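Long-range contacts in type III restriction-modification enzyme EcoP15I Mod subunit (Escherichia coli, PDB 4ZCF), which methylates adenine in one strand of the DNA recognition site 5'-CAGCAG-3' using S-adenosyl-L-methionine, and joins the Res subunit for restriction: residues Val564-Tyr569 against Lys591-Lys596; Gly576-Ile581 against Lys601-Asn606. All blocks are in the same frame, centred on the assembly; numbering follows the deposited sequence.

Contact 1 (Val564-Tyr569 against Lys591-Lys596); sequences VDLGGY and KALLQK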
ATOM      1  N   VAL A 564      43.877   3.957   1.026  1.00 64.15           N
ATOM      2  CA  VAL A 564      44.818   2.930   0.589  1.00 63.45           C
ATOM      3  C   VAL A 564      46.070   3.582  -0.031  1.00 66.70           C
ATOM      4  O   VAL A 564      45.956   4.569  -0.767  1.00 64.72           O
ATOM      5  CB  VAL A 564      44.100   1.930  -0.354  1.00 67.57           C
ATOM      6  CG1 VAL A 564      45.087   1.017  -1.082  1.00 67.60           C
ATOM      7  CG2 VAL A 564      43.071   1.099   0.419  1.00 67.34           C
ATOM      8  N   ASP A 565      47.270   3.043   0.308  1.00 64.63           N
ATOM      9  CA  ASP A 565      48.560   3.531  -0.205  1.00 64.06           C
ATOM     10  C   ASP A 565      49.104   2.542  -1.225  1.00 66.28           C
ATOM     11  O   ASP A 565      49.367   1.390  -0.881  1.00 65.38           O
ATOM     12  CB  ASP A 565      49.572   3.767   0.943  1.00 65.72           C
ATOM     13  CG  ASP A 565      50.837   4.470   0.492  1.00 76.08           C
ATOM     14  OD1 ASP A 565      50.781   5.694   0.245  1.00 77.43           O
ATOM     15  OD2 ASP A 565      51.874   3.789   0.348  1.00 81.82           O
ATOM     16  N   LEU A 566      49.223   2.978  -2.492  1.00 63.43           N
ATOM     17  CA  LEU A 566      49.734   2.137  -3.592  1.00 63.31           C
ATOM     18  C   LEU A 566      51.026   2.755  -4.128  1.00 67.71           C
ATOM     19  O   LEU A 566      50.979   3.614  -5.008  1.00 67.47           O
ATOM     20  CB  LEU A 566      48.676   1.958  -4.712  1.00 63.04           C
ATOM     21  CG  LEU A 566      47.293   1.437  -4.299  1.00 66.96           C
ATOM     22  CD1 LEU A 566      46.321   1.541  -5.445  1.00 67.14           C
ATOM     23  CD2 LEU A 566      47.364   0.004  -3.789  1.00 68.65           C
ATOM     24  N   GLY A 567      52.152   2.385  -3.508  1.00 64.26           N
ATOM     25  CA  GLY A 567      53.476   2.915  -3.829  1.00 63.64           C
ATOM     26  C   GLY A 567      53.530   4.431  -3.865  1.00 65.76           C
ATOM     27  O   GLY A 567      53.976   5.014  -4.859  1.00 66.38           O
ATOM     28  N   GLY A 568      53.005   5.066  -2.823  1.00 59.73           N
ATOM     29  CA  GLY A 568      52.952   6.519  -2.744  1.00 59.12           C
ATOM     30  C   GLY A 568      51.635   7.112  -3.212  1.00 62.23           C
ATOM     31  O   GLY A 568      51.218   8.161  -2.706  1.00 62.32           O
ATOM     32  N   TYR A 569      50.964   6.446  -4.185  1.00 56.56           N
ATOM     33  CA  TYR A 569      49.669   6.879  -4.727  1.00 54.43           C
ATOM     34  C   TYR A 569      48.518   6.682  -3.722  1.00 57.97           C
ATOM     35  O   TYR A 569      48.397   5.619  -3.098  1.00 57.11           O
ATOM     36  CB  TYR A 569      49.373   6.190  -6.068  1.00 53.61           C
ATOM     37  CG  TYR A 569      48.138   6.698  -6.785  1.00 52.66           C
ATOM     38  CD1 TYR A 569      48.211   7.776  -7.661  1.00 53.38           C
ATOM     39  CD2 TYR A 569      46.905   6.062  -6.635  1.00 52.68           C
ATOM     40  CE1 TYR A 569      47.083   8.236  -8.336  1.00 52.61           C
ATOM     41  CE2 TYR A 569      45.778   6.495  -7.329  1.00 52.91           C
ATOM     42  CZ  TYR A 569      45.873   7.580  -8.186  1.00 55.64           C
ATOM     43  OH  TYR A 569      44.768   8.003  -8.879  1.00 51.03           O
ATOM     44  N   LYS A 591      52.144  -2.161  -9.465  1.00 63.55           N
ATOM     45  CA  LYS A 591      52.847  -3.312  -8.882  1.00 62.42           C
ATOM     46  C   LYS A 591      52.495  -3.458  -7.409  1.00 64.15           C
ATOM     47  O   LYS A 591      52.383  -4.586  -6.924  1.00 63.54           O
ATOM     48  CB  LYS A 591      54.365  -3.168  -9.025  1.00 65.26           C
ATOM     49  CG  LYS A 591      55.005  -4.166  -9.998  1.00 79.14           C
ATOM     50  CD  LYS A 591      55.517  -3.504 -11.302  1.00 84.26           C
ATOM     51  CE  LYS A 591      56.672  -2.525 -11.125  1.00 89.56           C
ATOM     52  NZ  LYS A 591      57.905  -3.172 -10.591  1.00 94.98           N
ATOM     53  N   ALA A 592      52.327  -2.320  -6.699  1.00 59.40           N
ATOM     54  CA  ALA A 592      51.972  -2.323  -5.281  1.00 59.63           C
ATOM     55  C   ALA A 592      50.521  -2.794  -5.108  1.00 65.82           C
ATOM     56  O   ALA A 592      50.226  -3.509  -4.150  1.00 65.84           O
ATOM     57  CB  ALA A 592      52.172  -0.943  -4.677  1.00 60.13           C
ATOM     58  N   LEU A 593      49.633  -2.422  -6.067  1.00 62.58           N
ATOM     59  CA  LEU A 593      48.228  -2.827  -6.128  1.00 61.96           C
ATOM     60  C   LEU A 593      48.139  -4.354  -6.245  1.00 65.94           C
ATOM     61  O   LEU A 593      47.434  -4.967  -5.449  1.00 65.56           O
ATOM     62  CB  LEU A 593      47.535  -2.114  -7.308  1.00 61.83           C
ATOM     63  CG  LEU A 593      46.118  -2.505  -7.759  1.00 66.78           C
ATOM     64  CD1 LEU A 593      45.151  -2.712  -6.580  1.00 67.72           C
ATOM     65  CD2 LEU A 593      45.543  -1.419  -8.643  1.00 68.41           C
ATOM     66  N   LEU A 594      48.900  -4.957  -7.187  1.00 62.80           N
ATOM     67  CA  LEU A 594      48.957  -6.408  -7.406  1.00 62.40           C
ATOM     68  C   LEU A 594      49.602  -7.117  -6.205  1.00 68.22           C
ATOM     69  O   LEU A 594      49.181  -8.214  -5.844  1.00 68.23           O
ATOM     70  CB  LEU A 594      49.687  -6.753  -8.722  1.00 62.15           C
ATOM     71  CG  LEU A 594      49.182  -6.064 -10.019  1.00 66.01           C
ATOM     72  CD1 LEU A 594      50.236  -6.096 -11.089  1.00 65.47           C
ATOM     73  CD2 LEU A 594      47.883  -6.675 -10.539  1.00 67.26           C
ATOM     74  N   GLN A 595      50.579  -6.461  -5.557  1.00 66.53           N
ATOM     75  CA  GLN A 595      51.244  -6.958  -4.349  1.00 67.03           C
ATOM     76  C   GLN A 595      50.256  -6.987  -3.161  1.00 71.92           C
ATOM     77  O   GLN A 595      50.180  -8.003  -2.470  1.00 71.41           O
ATOM     78  CB  GLN A 595      52.443  -6.077  -4.015  1.00 67.89           C
ATOM     79  N   LYS A 596      49.478  -5.889  -2.958  1.00 69.04           N
ATOM     80  CA  LYS A 596      48.469  -5.748  -1.899  1.00 68.82           C
ATOM     81  C   LYS A 596      47.341  -6.766  -2.059  1.00 74.30           C
ATOM     82  O   LYS A 596      46.779  -7.202  -1.049  1.00 74.09           O
ATOM     83  CB  LYS A 596      47.926  -4.307  -1.819  1.00 70.55           C
ATOM     84  CG  LYS A 596      47.405  -3.938  -0.426  1.00 79.51           C
ATOM     85  CD  LYS A 596      47.149  -2.442  -0.269  1.00 85.57           C
ATOM     86  CE  LYS A 596      47.048  -2.033   1.184  1.00 90.08           C
ATOM     87  NZ  LYS A 596      47.528  -0.636   1.406  1.00 97.15           N
TER
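The ammonium group of Lys596 ends beside the backbone of strand 562-566, with NZ 3.6 Å from the carbonyl O of Asp565, too far and too poorly placed for a hydrogen bond. Its negative counterpart, the Asp565 carboxylate, stays apart, OD2 lying 6.3 Å from Lys596 NZ. The lysine spans the gap because its chain is almost fully extended as far as CE, with CG anti to the backbone N (chi1 -154°), and bends only at the last torsion. On the way it crosses Val564 obliquely, CD lying 4.1 Å from Val564 CG1.

One helical turn earlier, Ala592 points its methyl at the end of the strand, where CB lies 3.5 Å from Gly567 N. Leu566 reaches in from the flank: its CD2 rests on the helix backbone, 3.8 Å from Leu593 CA, and also touches Leu593 CB. The axes of strand 564-566 and helix 591-596 come within 8.1 Å, their N-to-C directions 124° apart.

Leu566 to Tyr569 form a type I' turn with two glycines in the middle, closing a tight hairpin through backbone bonds in both directions between its end residues. Helix 587-598 covers the edge strand of the C-terminal sheet near this hairpin tip, while Leu594 packs on Val680 of the Res chain. With no hydrogen bond crossing the contact, its cohesion is chiefly apolar, and the lysine probably adds a diffuse electrostatic attraction to the Asp565 carbonyl and carboxylate.

Contact 2 (Gly576-Ile581 against Lys601-Asn606); sequences GRLYLI and KDFAPN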
ATOM      1  N   GLY A 576      34.141  -3.341  -1.726  1.00 49.66           N
ATOM      2  CA  GLY A 576      34.759  -4.084  -2.822  1.00 48.69           C
ATOM      3  C   GLY A 576      35.260  -3.281  -4.011  1.00 52.43           C
ATOM      4  O   GLY A 576      35.958  -3.838  -4.859  1.00 52.96           O
ATOM      5  N   ARG A 577      34.898  -1.985  -4.119  1.00 47.99           N
ATOM      6  CA  ARG A 577      35.361  -1.158  -5.231  1.00 47.74           C
ATOM      7  C   ARG A 577      36.504  -0.209  -4.856  1.00 51.15           C
ATOM      8  O   ARG A 577      36.475   0.393  -3.777  1.00 50.74           O
ATOM      9  CB  ARG A 577      34.214  -0.485  -6.030  1.00 49.21           C
ATOM     10  CG  ARG A 577      32.950  -0.137  -5.262  1.00 59.46           C
ATOM     11  CD  ARG A 577      31.702  -0.794  -5.829  1.00 64.05           C
ATOM     12  NE  ARG A 577      30.505  -0.413  -5.069  1.00 75.57           N
ATOM     13  CZ  ARG A 577      29.730  -1.249  -4.377  1.00 90.65           C
ATOM     14  NH1 ARG A 577      30.006  -2.549  -4.340  1.00 81.31           N
ATOM     15  NH2 ARG A 577      28.670  -0.793  -3.725  1.00 72.59           N
ATOM     16  N   LEU A 578      37.537  -0.117  -5.728  1.00 47.22           N
ATOM     17  CA  LEU A 578      38.722   0.729  -5.513  1.00 46.59           C
ATOM     18  C   LEU A 578      38.727   1.961  -6.413  1.00 50.51           C
ATOM     19  O   LEU A 578      38.630   1.839  -7.624  1.00 50.24           O
ATOM     20  CB  LEU A 578      40.015  -0.085  -5.666  1.00 46.71           C
ATOM     21  CG  LEU A 578      41.340   0.672  -5.531  1.00 51.54           C
ATOM     22  CD1 LEU A 578      41.764   0.828  -4.062  1.00 51.61           C
ATOM     23  CD2 LEU A 578      42.432  -0.024  -6.316  1.00 53.94           C
ATOM     24  N   TYR A 579      38.873   3.147  -5.812  1.00 47.37           N
ATOM     25  CA  TYR A 579      38.852   4.425  -6.527  1.00 46.23           C
ATOM     26  C   TYR A 579      40.221   5.054  -6.749  1.00 48.18           C
ATOM     27  O   TYR A 579      40.986   5.250  -5.806  1.00 47.85           O
ATOM     28  CB  TYR A 579      37.891   5.416  -5.839  1.00 46.83           C
ATOM     29  CG  TYR A 579      36.478   4.891  -5.765  1.00 48.12           C
ATOM     30  CD1 TYR A 579      36.101   3.977  -4.777  1.00 50.47           C
ATOM     31  CD2 TYR A 579      35.528   5.255  -6.713  1.00 47.80           C
ATOM     32  CE1 TYR A 579      34.806   3.462  -4.725  1.00 49.92           C
ATOM     33  CE2 TYR A 579      34.235   4.740  -6.675  1.00 47.95           C
ATOM     34  CZ  TYR A 579      33.882   3.840  -5.683  1.00 52.60           C
ATOM     35  OH  TYR A 579      32.615   3.328  -5.648  1.00 56.15           O
ATOM     36  N   LEU A 580      40.518   5.394  -8.002  1.00 43.32           N
ATOM     37  CA  LEU A 580      41.763   6.072  -8.352  1.00 41.76           C
ATOM     38  C   LEU A 580      41.390   7.388  -9.021  1.00 46.08           C
ATOM     39  O   LEU A 580      41.156   7.427 -10.231  1.00 46.05           O
ATOM     40  CB  LEU A 580      42.709   5.218  -9.225  1.00 40.73           C
ATOM     41  CG  LEU A 580      42.889   3.744  -8.906  1.00 43.81           C
ATOM     42  CD1 LEU A 580      43.667   3.057 -10.003  1.00 43.90           C
ATOM     43  CD2 LEU A 580      43.549   3.527  -7.574  1.00 44.95           C
ATOM     44  N   ILE A 581      41.268   8.451  -8.204  1.00 43.04           N
ATOM     45  CA  ILE A 581      40.884   9.793  -8.633  1.00 43.94           C
ATOM     46  C   ILE A 581      42.112  10.659  -8.960  1.00 52.15           C
ATOM     47  O   ILE A 581      42.124  11.341  -9.984  1.00 51.97           O
ATOM     48  CB  ILE A 581      39.926  10.501  -7.612  1.00 46.43           C
ATOM     49  CG1 ILE A 581      38.898   9.518  -6.978  1.00 46.80           C
ATOM     50  CG2 ILE A 581      39.277  11.761  -8.225  1.00 45.33           C
ATOM     51  CD1 ILE A 581      37.616  10.091  -6.315  1.00 49.47           C
ATOM     52  N   LYS A 601      45.582  -9.775   3.390  1.00 74.83           N
ATOM     53  CA  LYS A 601      44.398 -10.626   3.609  1.00 74.50           C
ATOM     54  C   LYS A 601      43.082  -9.820   3.719  1.00 77.31           C
ATOM     55  O   LYS A 601      41.998 -10.381   3.501  1.00 77.73           O
ATOM     56  CB  LYS A 601      44.596 -11.532   4.853  1.00 77.24           C
ATOM     57  CG  LYS A 601      44.754 -10.776   6.183  1.00 89.39           C
ATOM     58  CD  LYS A 601      45.686 -11.474   7.158  1.00 96.09           C
ATOM     59  CE  LYS A 601      47.112 -10.984   7.052  1.00100.14           C
ATOM     60  NZ  LYS A 601      48.005 -11.706   7.995  1.00104.48           N
ATOM     61  N   ASP A 602      43.184  -8.521   4.075  1.00 71.51           N
ATOM     62  CA  ASP A 602      42.055  -7.598   4.235  1.00 70.27           C
ATOM     63  C   ASP A 602      41.839  -6.767   2.952  1.00 70.66           C
ATOM     64  O   ASP A 602      40.948  -5.913   2.918  1.00 70.32           O
ATOM     65  CB  ASP A 602      42.244  -6.679   5.477  1.00 72.66           C
ATOM     66  CG  ASP A 602      43.108  -7.238   6.606  1.00 84.43           C
ATOM     67  OD1 ASP A 602      42.697  -8.244   7.231  1.00 84.97           O
ATOM     68  OD2 ASP A 602      44.193  -6.664   6.869  1.00 88.82           O
ATOM     69  N   PHE A 603      42.655  -7.026   1.900  1.00 64.79           N
ATOM     70  CA  PHE A 603      42.573  -6.344   0.605  1.00 63.56           C
ATOM     71  C   PHE A 603      42.037  -7.276  -0.509  1.00 68.99           C
ATOM     72  O   PHE A 603      42.807  -7.977  -1.184  1.00 68.45           O
ATOM     73  CB  PHE A 603      43.915  -5.701   0.224  1.00 64.27           C
ATOM     74  CG  PHE A 603      43.861  -4.699  -0.910  1.00 64.45           C
ATOM     75  CD1 PHE A 603      43.510  -3.377  -0.674  1.00 66.56           C
ATOM     76  CD2 PHE A 603      44.226  -5.062  -2.198  1.00 65.17           C
ATOM     77  CE1 PHE A 603      43.508  -2.440  -1.713  1.00 66.87           C
ATOM     78  CE2 PHE A 603      44.198  -4.129  -3.239  1.00 67.34           C
ATOM     79  CZ  PHE A 603      43.840  -2.826  -2.991  1.00 65.15           C
ATOM     80  N   ALA A 604      40.699  -7.267  -0.693  1.00 65.38           N
ATOM     81  CA  ALA A 604      40.040  -8.079  -1.709  1.00 64.56           C
ATOM     82  C   ALA A 604      39.055  -7.280  -2.624  1.00 67.42           C
ATOM     83  O   ALA A 604      37.850  -7.568  -2.624  1.00 66.78           O
ATOM     84  CB  ALA A 604      39.364  -9.282  -1.060  1.00 65.02           C
ATOM     85  N   PRO A 605      39.543  -6.295  -3.432  1.00 62.93           N
ATOM     86  CA  PRO A 605      38.625  -5.583  -4.341  1.00 62.20           C
ATOM     87  C   PRO A 605      38.278  -6.410  -5.581  1.00 65.36           C
ATOM     88  O   PRO A 605      39.045  -7.274  -5.991  1.00 65.26           O
ATOM     89  CB  PRO A 605      39.377  -4.298  -4.697  1.00 63.86           C
ATOM     90  CG  PRO A 605      40.807  -4.606  -4.489  1.00 68.58           C
ATOM     91  CD  PRO A 605      40.934  -5.827  -3.604  1.00 64.53           C
ATOM     92  N   ASN A 606      37.118  -6.141  -6.173  1.00 60.46           N
ATOM     93  CA  ASN A 606      36.601  -6.871  -7.327  1.00 59.14           C
ATOM     94  C   ASN A 606      36.230  -5.926  -8.454  1.00 60.25           C
ATOM     95  O   ASN A 606      35.839  -6.361  -9.539  1.00 60.57           O
ATOM     96  CB  ASN A 606      35.382  -7.704  -6.902  1.00 60.33           C
ATOM     97  CG  ASN A 606      34.415  -6.964  -6.011  1.00 80.33           C
ATOM     98  OD1 ASN A 606      33.573  -6.188  -6.474  1.00 74.89           O
ATOM     99  ND2 ASN A 606      34.538  -7.167  -4.706  1.00 71.93           N
TER
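Asn606 N donates a hydrogen bond to Gly576 O across 2.9 Å, nearly straight at the hydrogen (164°) and arriving in the plane of the carbonyl. Pro605, which has no N-H to offer, lays its CB 3.5 Å from the same Gly576 O.

Beside this bond the Asn606 amide packs without a second hydrogen bond to Gly576. With CG set between the backbone N and the carbonyl carbon (chi1 44°), the side chain folds back alongside the glycine, and ND2 comes within 3.6 Å of Gly576 CA. With an alanine in place of Asn606, the flank of Gly576 would probably lose the amide that now lies along it, opening a gap there.

Strand 577-580, helix 587-598 and strand 607-611 form a beta-alpha-beta crossover, the two strands lying next to each other and parallel. The Asn606 bond comes just ahead of their regular pairing, in which Leu578 bonds to the backbones of Lys607 and Val609.

Apolar contacts lie on the side of the sheet that faces the helix. Leu578 points toward the loop and brings CD1 to the edge of the Phe603 ring, near its plane, 4.3 Å from CZ. Its CB meets Pro605 CB at 4.4 Å. Pro605 CD lies over one face of Phe603, 3.6 Å above the ring plane and displaced toward the rim. Arg577, whose CB points away from the loop, forms salt bridges with Asp575 and with Glu134 of the Res chain.

Contacts 1 and 2 have centres 11 Å apart in the C-terminal domain and draw on the same five-stranded mixed sheet. Their segments alternate along the chain: 564-569, 576-581, 591-596, then 601-606. The first two come from the antiparallel run of strands 562-566, 569-574 and 577-580; the third lies in helix 587-598, and the fourth is in the loop leading into strand 607-611. Phe603 joins the two contacts, its CE2 lying 3.8 Å from Leu593 CD1; helix and loop pack against each other over the same side of the sheet, where Leu593 and Phe603 both touch Leu578. Both contacts lie far from the bound DNA, about 48 and 36 Å at the nearest atoms, in a domain that also touches the Res chain.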